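Probable ribosomal RNA small subunit methyltransferase (Thermus thermophilus, PDB 3DMH) methylates the exocyclic N2 of a specific guanosine in 16S ribosomal RNA, taking the methyl group from S-adenosylmethionine. Local coordinates at residues Ser184-Phe189 against Val268-Lys273; Phe200-Leu203 against Ser208-Lys211; Gln358-Lys361 against Lys366-Phe369. All blocks are in the same frame, centred on the assembly; numbering follows the deposited sequence.

Contact 1. Residues Ser184-Phe189 against Val268-Lys273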
loop_
_atom_site.group_PDB
_atom_site.type_symbol
_atom_site.label_atom_id
_atom_site.label_comp_id
_atom_site.label_asym_id
_atom_site.label_seq_id
_atom_site.Cartn_x
_atom_site.Cartn_y
_atom_site.Cartn_z
ATOM N N SER A 184 -15.975 10.343 8.427
ATOM C CA SER A 184 -15.733 10.907 7.111
ATOM C C SER A 184 -14.352 10.462 6.672
ATOM O O SER A 184 -13.398 10.543 7.446
ATOM C CB SER A 184 -15.794 12.435 7.178
ATOM O OG SER A 184 -15.912 12.980 5.884
ATOM N N LEU A 185 -14.248 9.984 5.435
ATOM C CA LEU A 185 -13.016 9.332 4.992
ATOM C C LEU A 185 -12.215 10.119 3.971
ATOM O O LEU A 185 -10.990 10.008 3.911
ATOM C CB LEU A 185 -13.346 7.962 4.418
ATOM C CG LEU A 185 -13.978 6.968 5.386
ATOM C CD1 LEU A 185 -14.678 5.871 4.605
ATOM C CD2 LEU A 185 -12.934 6.402 6.341
ATOM N N TRP A 186 -12.906 10.893 3.150
ATOM C CA TRP A 186 -12.239 11.600 2.081
ATOM C C TRP A 186 -11.722 12.953 2.514
ATOM O O TRP A 186 -12.415 13.702 3.216
ATOM C CB TRP A 186 -13.168 11.757 0.897
ATOM C CG TRP A 186 -13.340 10.515 0.087
ATOM C CD1 TRP A 186 -14.355 9.613 0.180
ATOM C CD2 TRP A 186 -12.473 10.042 -0.958
ATOM N NE1 TRP A 186 -14.178 8.599 -0.739
ATOM C CE2 TRP A 186 -13.033 8.844 -1.451
ATOM C CE3 TRP A 186 -11.278 10.520 -1.525
ATOM C CZ2 TRP A 186 -12.444 8.112 -2.486
ATOM C CZ3 TRP A 186 -10.688 9.787 -2.551
ATOM C CH2 TRP A 186 -11.273 8.599 -3.020
ATOM N N ARG A 187 -10.501 13.253 2.093
ATOM C CA ARG A 187 -9.915 14.575 2.246
ATOM C C ARG A 187 -9.504 15.106 0.882
ATOM O O ARG A 187 -9.239 14.342 -0.045
ATOM C CB ARG A 187 -8.709 14.541 3.198
ATOM C CG ARG A 187 -9.030 14.109 4.645
ATOM C CD ARG A 187 -10.074 14.991 5.323
ATOM N NE ARG A 187 -10.396 14.519 6.672
ATOM C CZ ARG A 187 -11.484 13.824 7.004
ATOM N NH1 ARG A 187 -12.402 13.515 6.094
ATOM N NH2 ARG A 187 -11.668 13.451 8.265
ATOM N N ALA A 188 -9.465 16.427 0.753
ATOM C CA ALA A 188 -8.994 17.062 -0.470
ATOM C C ALA A 188 -8.087 18.219 -0.092
ATOM O O ALA A 188 -8.247 18.820 0.976
ATOM C CB ALA A 188 -10.169 17.566 -1.301
ATOM N N PHE A 189 -7.138 18.526 -0.968
ATOM C CA PHE A 189 -6.316 19.721 -0.809
ATOM C C PHE A 189 -5.868 20.207 -2.187
ATOM O O PHE A 189 -5.785 19.432 -3.127
ATOM C CB PHE A 189 -5.120 19.444 0.107
ATOM C CG PHE A 189 -4.064 18.570 -0.521
ATOM C CD1 PHE A 189 -3.005 19.155 -1.211
ATOM C CD2 PHE A 189 -4.134 17.176 -0.441
ATOM C CE1 PHE A 189 -2.022 18.379 -1.805
ATOM C CE2 PHE A 189 -3.149 16.390 -1.018
ATOM C CZ PHE A 189 -2.094 16.980 -1.710
ATOM N N VAL A 268 -5.169 3.690 -5.094
ATOM C CA VAL A 268 -5.747 3.585 -6.437
ATOM C C VAL A 268 -7.052 4.385 -6.513
ATOM O O VAL A 268 -7.269 5.168 -7.453
ATOM C CB VAL A 268 -6.032 2.124 -6.802
ATOM C CG1 VAL A 268 -6.841 2.013 -8.101
ATOM C CG2 VAL A 268 -4.730 1.367 -6.929
ATOM N N LEU A 269 -7.921 4.194 -5.525
ATOM C CA LEU A 269 -9.219 4.904 -5.514
ATOM C C LEU A 269 -9.022 6.403 -5.380
ATOM O O LEU A 269 -9.758 7.197 -5.973
ATOM C CB LEU A 269 -10.108 4.411 -4.378
ATOM C CG LEU A 269 -10.511 2.930 -4.505
ATOM C CD1 LEU A 269 -11.181 2.439 -3.230
ATOM C CD2 LEU A 269 -11.435 2.694 -5.705
ATOM N N SER A 270 -8.011 6.782 -4.603
ATOM C CA SER A 270 -7.648 8.199 -4.462
ATOM C C SER A 270 -7.230 8.824 -5.784
ATOM O O SER A 270 -7.734 9.895 -6.154
ATOM C CB SER A 270 -6.543 8.362 -3.427
ATOM O OG SER A 270 -6.978 7.896 -2.160
ATOM N N LEU A 271 -6.329 8.141 -6.500
ATOM C CA LEU A 271 -5.934 8.598 -7.828
ATOM C C LEU A 271 -7.141 8.723 -8.768
ATOM O O LEU A 271 -7.250 9.699 -9.504
ATOM C CB LEU A 271 -4.907 7.636 -8.419
ATOM C CG LEU A 271 -4.467 7.877 -9.871
ATOM C CD1 LEU A 271 -3.898 9.304 -10.052
ATOM C CD2 LEU A 271 -3.453 6.819 -10.297
ATOM N N GLN A 272 -8.036 7.731 -8.748
ATOM C CA GLN A 272 -9.201 7.763 -9.635
ATOM C C GLN A 272 -10.072 8.983 -9.358
ATOM O O GLN A 272 -10.538 9.647 -10.300
ATOM C CB GLN A 272 -9.993 6.453 -9.513
ATOM C CG GLN A 272 -9.273 5.290 -10.197
ATOM C CD GLN A 272 -9.894 3.928 -9.940
ATOM O OE1 GLN A 272 -10.684 3.749 -9.013
ATOM N NE2 GLN A 272 -9.529 2.956 -10.758
ATOM N N LYS A 273 -10.289 9.291 -8.080
ATOM C CA LYS A 273 -11.121 10.452 -7.721
ATOM C C LYS A 273 -10.426 11.748 -8.123
ATOM O O LYS A 273 -11.077 12.664 -8.643
ATOM C CB LYS A 273 -11.467 10.472 -6.226
ATOM C CG LYS A 273 -12.427 11.616 -5.821
ATOM C CD LYS A 273 -12.998 11.411 -4.432
ATOM C CE LYS A 273 -13.850 12.606 -3.993
ATOM N NZ LYS A 273 -14.505 12.358 -2.672
#

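Contact 2. Residues Phe200-Leu203 against Ser208-Lys211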
loop_
_atom_site.group_PDB
_atom_site.type_symbol
_atom_site.label_atom_id
_atom_site.label_comp_id
_atom_site.label_asym_id
_atom_site.label_seq_id
_atom_site.Cartn_x
_atom_site.Cartn_y
_atom_site.Cartn_z
ATOM N N PHE A 200 -6.085 17.539 -5.219
ATOM C CA PHE A 200 -5.935 16.117 -4.924
ATOM C C PHE A 200 -6.979 15.632 -3.928
ATOM O O PHE A 200 -7.428 16.374 -3.049
ATOM C CB PHE A 200 -4.522 15.813 -4.440
ATOM C CG PHE A 200 -3.461 16.125 -5.453
ATOM C CD1 PHE A 200 -3.157 15.223 -6.467
ATOM C CD2 PHE A 200 -2.782 17.338 -5.414
ATOM C CE1 PHE A 200 -2.177 15.513 -7.413
ATOM C CE2 PHE A 200 -1.806 17.648 -6.357
ATOM C CZ PHE A 200 -1.493 16.727 -7.360
ATOM N N HIS A 201 -7.361 14.366 -4.080
ATOM C CA HIS A 201 -8.389 13.746 -3.257
ATOM C C HIS A 201 -7.828 12.434 -2.799
ATOM O O HIS A 201 -7.241 11.701 -3.590
ATOM C CB HIS A 201 -9.640 13.472 -4.073
ATOM C CG HIS A 201 -10.431 14.701 -4.377
ATOM N ND1 HIS A 201 -10.072 15.607 -5.356
ATOM C CD2 HIS A 201 -11.550 15.198 -3.799
ATOM C CE1 HIS A 201 -10.951 16.595 -5.381
ATOM N NE2 HIS A 201 -11.855 16.372 -4.445
ATOM N N HIS A 202 -7.993 12.146 -1.522
ATOM C CA HIS A 202 -7.505 10.866 -1.019
ATOM C C HIS A 202 -8.218 10.347 0.210
ATOM O O HIS A 202 -8.804 11.100 1.007
ATOM C CB HIS A 202 -5.988 10.916 -0.795
ATOM C CG HIS A 202 -5.561 11.913 0.229
ATOM N ND1 HIS A 202 -5.742 11.710 1.581
ATOM C CD2 HIS A 202 -4.968 13.124 0.102
ATOM C CE1 HIS A 202 -5.274 12.752 2.242
ATOM N NE2 HIS A 202 -4.803 13.625 1.370
ATOM N N LEU A 203 -8.169 9.019 0.324
ATOM C CA LEU A 203 -8.645 8.296 1.487
ATOM C C LEU A 203 -7.538 8.230 2.544
ATOM O O LEU A 203 -6.398 8.671 2.288
ATOM C CB LEU A 203 -9.083 6.884 1.068
ATOM C CG LEU A 203 -10.331 6.812 0.186
ATOM C CD1 LEU A 203 -10.387 5.435 -0.486
ATOM C CD2 LEU A 203 -11.585 7.026 1.005
ATOM N N SER A 208 1.949 10.698 1.988
ATOM C CA SER A 208 1.924 12.160 1.877
ATOM C C SER A 208 0.516 12.750 1.813
ATOM O O SER A 208 0.215 13.606 0.981
ATOM C CB SER A 208 2.799 12.666 0.725
ATOM O OG SER A 208 3.041 14.066 0.889
ATOM N N ALA A 209 -0.330 12.316 2.743
ATOM C CA ALA A 209 -1.661 12.881 2.896
ATOM C C ALA A 209 -1.587 14.393 3.096
ATOM O O ALA A 209 -0.731 14.880 3.837
ATOM C CB ALA A 209 -2.346 12.250 4.100
ATOM N N GLY A 210 -2.485 15.128 2.449
ATOM C CA GLY A 210 -2.681 16.553 2.782
ATOM C C GLY A 210 -1.753 17.554 2.112
ATOM O O GLY A 210 -2.003 18.759 2.174
ATOM N N LYS A 211 -0.689 17.069 1.465
ATOM C CA LYS A 211 0.270 17.951 0.774
ATOM C C LYS A 211 1.133 17.163 -0.193
ATOM O O LYS A 211 1.391 15.985 0.023
ATOM C CB LYS A 211 1.179 18.698 1.754
ATOM C CG LYS A 211 2.106 17.808 2.567
ATOM C CD LYS A 211 2.682 18.599 3.746
ATOM C CE LYS A 211 3.853 17.870 4.396
ATOM N NZ LYS A 211 3.431 16.573 4.984
#

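Contact 3. Residues Gln358-Lys361 against Lys366-Phe369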
loop_
_atom_site.group_PDB
_atom_site.type_symbol
_atom_site.label_atom_id
_atom_site.label_comp_id
_atom_site.label_asym_id
_atom_site.label_seq_id
_atom_site.Cartn_x
_atom_site.Cartn_y
_atom_site.Cartn_z
ATOM N N GLN A 358 22.660 9.904 -14.543
ATOM C CA GLN A 358 23.005 11.284 -14.232
ATOM C C GLN A 358 22.270 11.703 -12.964
ATOM O O GLN A 358 21.228 11.129 -12.630
ATOM C CB GLN A 358 22.631 12.207 -15.394
ATOM C CG GLN A 358 23.289 11.813 -16.722
ATOM C CD GLN A 358 22.935 12.751 -17.852
ATOM O OE1 GLN A 358 23.026 13.969 -17.712
ATOM N NE2 GLN A 358 22.536 12.187 -18.987
ATOM N N THR A 359 22.840 12.671 -12.255
ATOM C CA THR A 359 22.223 13.253 -11.079
ATOM C C THR A 359 21.757 14.647 -11.450
ATOM O O THR A 359 22.576 15.559 -11.654
ATOM C CB THR A 359 23.199 13.319 -9.886
ATOM O OG1 THR A 359 23.739 12.013 -9.643
ATOM C CG2 THR A 359 22.492 13.830 -8.633
ATOM N N LEU A 360 20.445 14.808 -11.561
ATOM C CA LEU A 360 19.877 16.075 -12.028
ATOM C C LEU A 360 19.674 17.081 -10.904
ATOM O O LEU A 360 19.691 18.289 -11.134
ATOM C CB LEU A 360 18.549 15.836 -12.758
ATOM C CG LEU A 360 18.526 14.760 -13.853
ATOM C CD1 LEU A 360 17.160 14.677 -14.488
ATOM C CD2 LEU A 360 19.586 15.035 -14.923
ATOM N N LYS A 361 19.465 16.575 -9.691
ATOM C CA LYS A 361 19.264 17.411 -8.514
ATOM C C LYS A 361 19.861 16.688 -7.320
ATOM O O LYS A 361 19.729 15.467 -7.213
ATOM C CB LYS A 361 17.769 17.624 -8.231
ATOM C CG LYS A 361 16.938 18.243 -9.355
ATOM C CD LYS A 361 17.116 19.749 -9.433
ATOM C CE LYS A 361 16.410 20.308 -10.654
ATOM N NZ LYS A 361 16.550 21.781 -10.718
ATOM N N LYS A 366 17.516 13.682 -3.922
ATOM C CA LYS A 366 18.206 13.572 -5.199
ATOM C C LYS A 366 17.306 13.013 -6.290
ATOM O O LYS A 366 16.494 12.118 -6.048
ATOM C CB LYS A 366 19.514 12.772 -5.085
ATOM C CG LYS A 366 19.365 11.317 -4.789
ATOM C CD LYS A 366 20.724 10.672 -4.665
ATOM C CE LYS A 366 20.577 9.238 -4.186
ATOM N NZ LYS A 366 21.852 8.739 -3.595
ATOM N N VAL A 367 17.450 13.591 -7.478
ATOM C CA VAL A 367 16.772 13.098 -8.664
ATOM C C VAL A 367 17.820 12.478 -9.567
ATOM O O VAL A 367 18.764 13.151 -10.028
ATOM C CB VAL A 367 15.997 14.207 -9.408
ATOM C CG1 VAL A 367 15.292 13.631 -10.630
ATOM C CG2 VAL A 367 14.989 14.885 -8.472
ATOM N N LEU A 368 17.663 11.177 -9.788
ATOM C CA LEU A 368 18.523 10.447 -10.703
ATOM C C LEU A 368 17.810 10.230 -12.028
ATOM O O LEU A 368 16.574 10.172 -12.083
ATOM C CB LEU A 368 18.955 9.111 -10.091
ATOM C CG LEU A 368 19.724 9.207 -8.763
ATOM C CD1 LEU A 368 20.061 7.819 -8.245
ATOM C CD2 LEU A 368 20.987 10.048 -8.875
ATOM N N PHE A 369 18.611 10.104 -13.085
ATOM C CA PHE A 369 18.109 9.987 -14.447
ATOM C C PHE A 369 18.891 8.906 -15.170
ATOM O O PHE A 369 20.091 8.737 -14.944
ATOM C CB PHE A 369 18.286 11.339 -15.163
ATOM C CG PHE A 369 18.029 11.298 -16.658
ATOM C CD1 PHE A 369 16.758 11.535 -17.168
ATOM C CD2 PHE A 369 19.078 11.056 -17.552
ATOM C CE1 PHE A 369 16.518 11.507 -18.551
ATOM C CE2 PHE A 369 18.854 11.032 -18.943
ATOM C CZ PHE A 369 17.571 11.258 -19.441
#

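Contact 1. Residues Ser184-Phe189 against Val268-Lys273
Where the two-stranded antiparallel sheet of 187-193 and 196-202 meets helix 265-277 of the Rossmann-like methyltransferase domain, Trp186 lays its indole against Lys273 in a cation-pi contact. The lysine extends across one face of the indole. Its CG stands anti to the backbone N (chi1 -176°) and the rest of the chain is extended, which carries CD of Lys273 over the six-membered ring, 3.4 Å from CZ3 of Trp186, as a CH-pi contact. The ammonium follows over the five-membered ring, with NZ of Lys273 3.7 Å from that ring's centroid. At the indole's edge, in its plane, CH2 of Trp186 lies 3.6 Å from O of Leu269, a carbonyl already bonded within the helix by N of Lys273. Ser270 CA also lies at this edge, while its OG turns to O of Ala266 and N of Leu203. An alanine in place of Trp186 is likely to leave the Lys273 ammonium without its aromatic partner and its methylenes without the surface they rest on. One residue thus meets both halves of the lysine: apolar chain and positive charge share a single pi face, so the junction is probably in part electrostatic, although no salt bridge joins the segments.

Contact 2. Residues Phe200-Leu203 against Ser208-Lys211
His202, the last residue of strand 196-202, faces a type II beta turn running from Ser208 to Lys211, and the two backbones stay well apart: the closest CA atoms, those of His202 and Ala209, are 7.3 Å from each other. The turn lies in the loop that leads from the two-stranded sheet to helix 214-227 of the methyltransferase domain, and Gly210 occupies its third position with the positive phi (85°) expected there. The gap is spanned by a side chain. CG of His202 sits between its own backbone N and carbonyl carbon (chi1 62°), and from there the imidazole reaches across to the loop.

Both ring nitrogens are engaged. NE2 of His202 accepts the amide hydrogen of Gly210 at 3.0 Å; the bond is bent, 143° at the hydrogen, and the amide nitrogen is tilted 30° from the ring plane. ND1 of His202 donates to O of Leu203, the residue that follows it in the chain, at 3.2 Å, with that oxygen close to the ring plane. This pattern is consistent with a neutral imidazole that carries its proton on ND1, and the two bonds together should limit its rotation. Outside the two segments, Tyr244 meets the His202 ring and its OH is hydrogen-bonded to O of Ser208, so one tyrosine touches both sides of the contact. Ser270 of helix 265-277 also packs on the histidine. The bound S-adenosylmethionine lies about 9 Å from the His202 side chain, so the link lies near the cofactor.

The turn has a clasp of its own, with OG of Ser208 2.7 Å from O of Lys211. Beside the amide bond, the methyl CB of Ala209 rests 3.5 Å from CE1 of His202, approaching the ring obliquely.

Contact 3. Residues Gln358-Lys361 against Lys366-Phe369
CG of Phe369 stands anti to its backbone N (chi1 170°), while CG of Gln358 lies anti to the carbonyl carbon (chi1 -57°), and from these starting points the ring and the extended glutamine run side by side. NE2 of Gln358 comes within 3.9 Å of CE2 of Phe369, with the amide and ring planes 80° apart. OE1 of Gln358 is hydrogen-bonded to Arg226, which also makes a cation-pi contact with the phenylalanine ring. The backbones are paired in both directions: N of Gln358 to O of Phe369 and N of Phe369 to O of Gln358, each 2.8 Å. The segments form the hairpin of strands six and seven, the antiparallel end that marks the class I (Rossmann-like) AdoMet-dependent methyltransferase sheet. It contains a classic beta bulge: Leu360 and Lys361 of the outer strand are set against the single Val367 of its partner. N of Leu360 donates to O of Val367 at 2.8 Å, and N of Val367 to O of Lys361 at 3.0 Å. At the bulge CD1 of Leu360 packs 3.6 Å from CB of Phe369. Lys361 rests its CB 3.9 Å from CG2 of Val367 before its chain bends toward a salt bridge with Glu225. On the other face from Phe369, OG1 of Thr359 lies 3.5 Å from CD2 of Leu368.

In the fold
Contacts 1 and 2 are neighbours, centres about 7 Å apart, and share the two-stranded sheet: backbone bonds pair Arg187 with His202 and Phe189 with Phe200, and Trp186 packs on Leu203. Contact 1 ties that sheet to helix 265-277, contact 2 ties it to the following loop. Contact 3 lies about 26 Å from contact 2 between centres, in the edge hairpin of the methyltransferase domain's seven-stranded sheet. All three are partly buried. In contact 2 a buried histidine meets exposed turn residues, whereas in contact 3 the inner strand, 366-369, is buried beside a more exposed outer one. Their chemistry differs accordingly: cation-pi and CH-pi contacts, a single side-chain-to-backbone bond, and a backbone ladder flanked by side-chain packing.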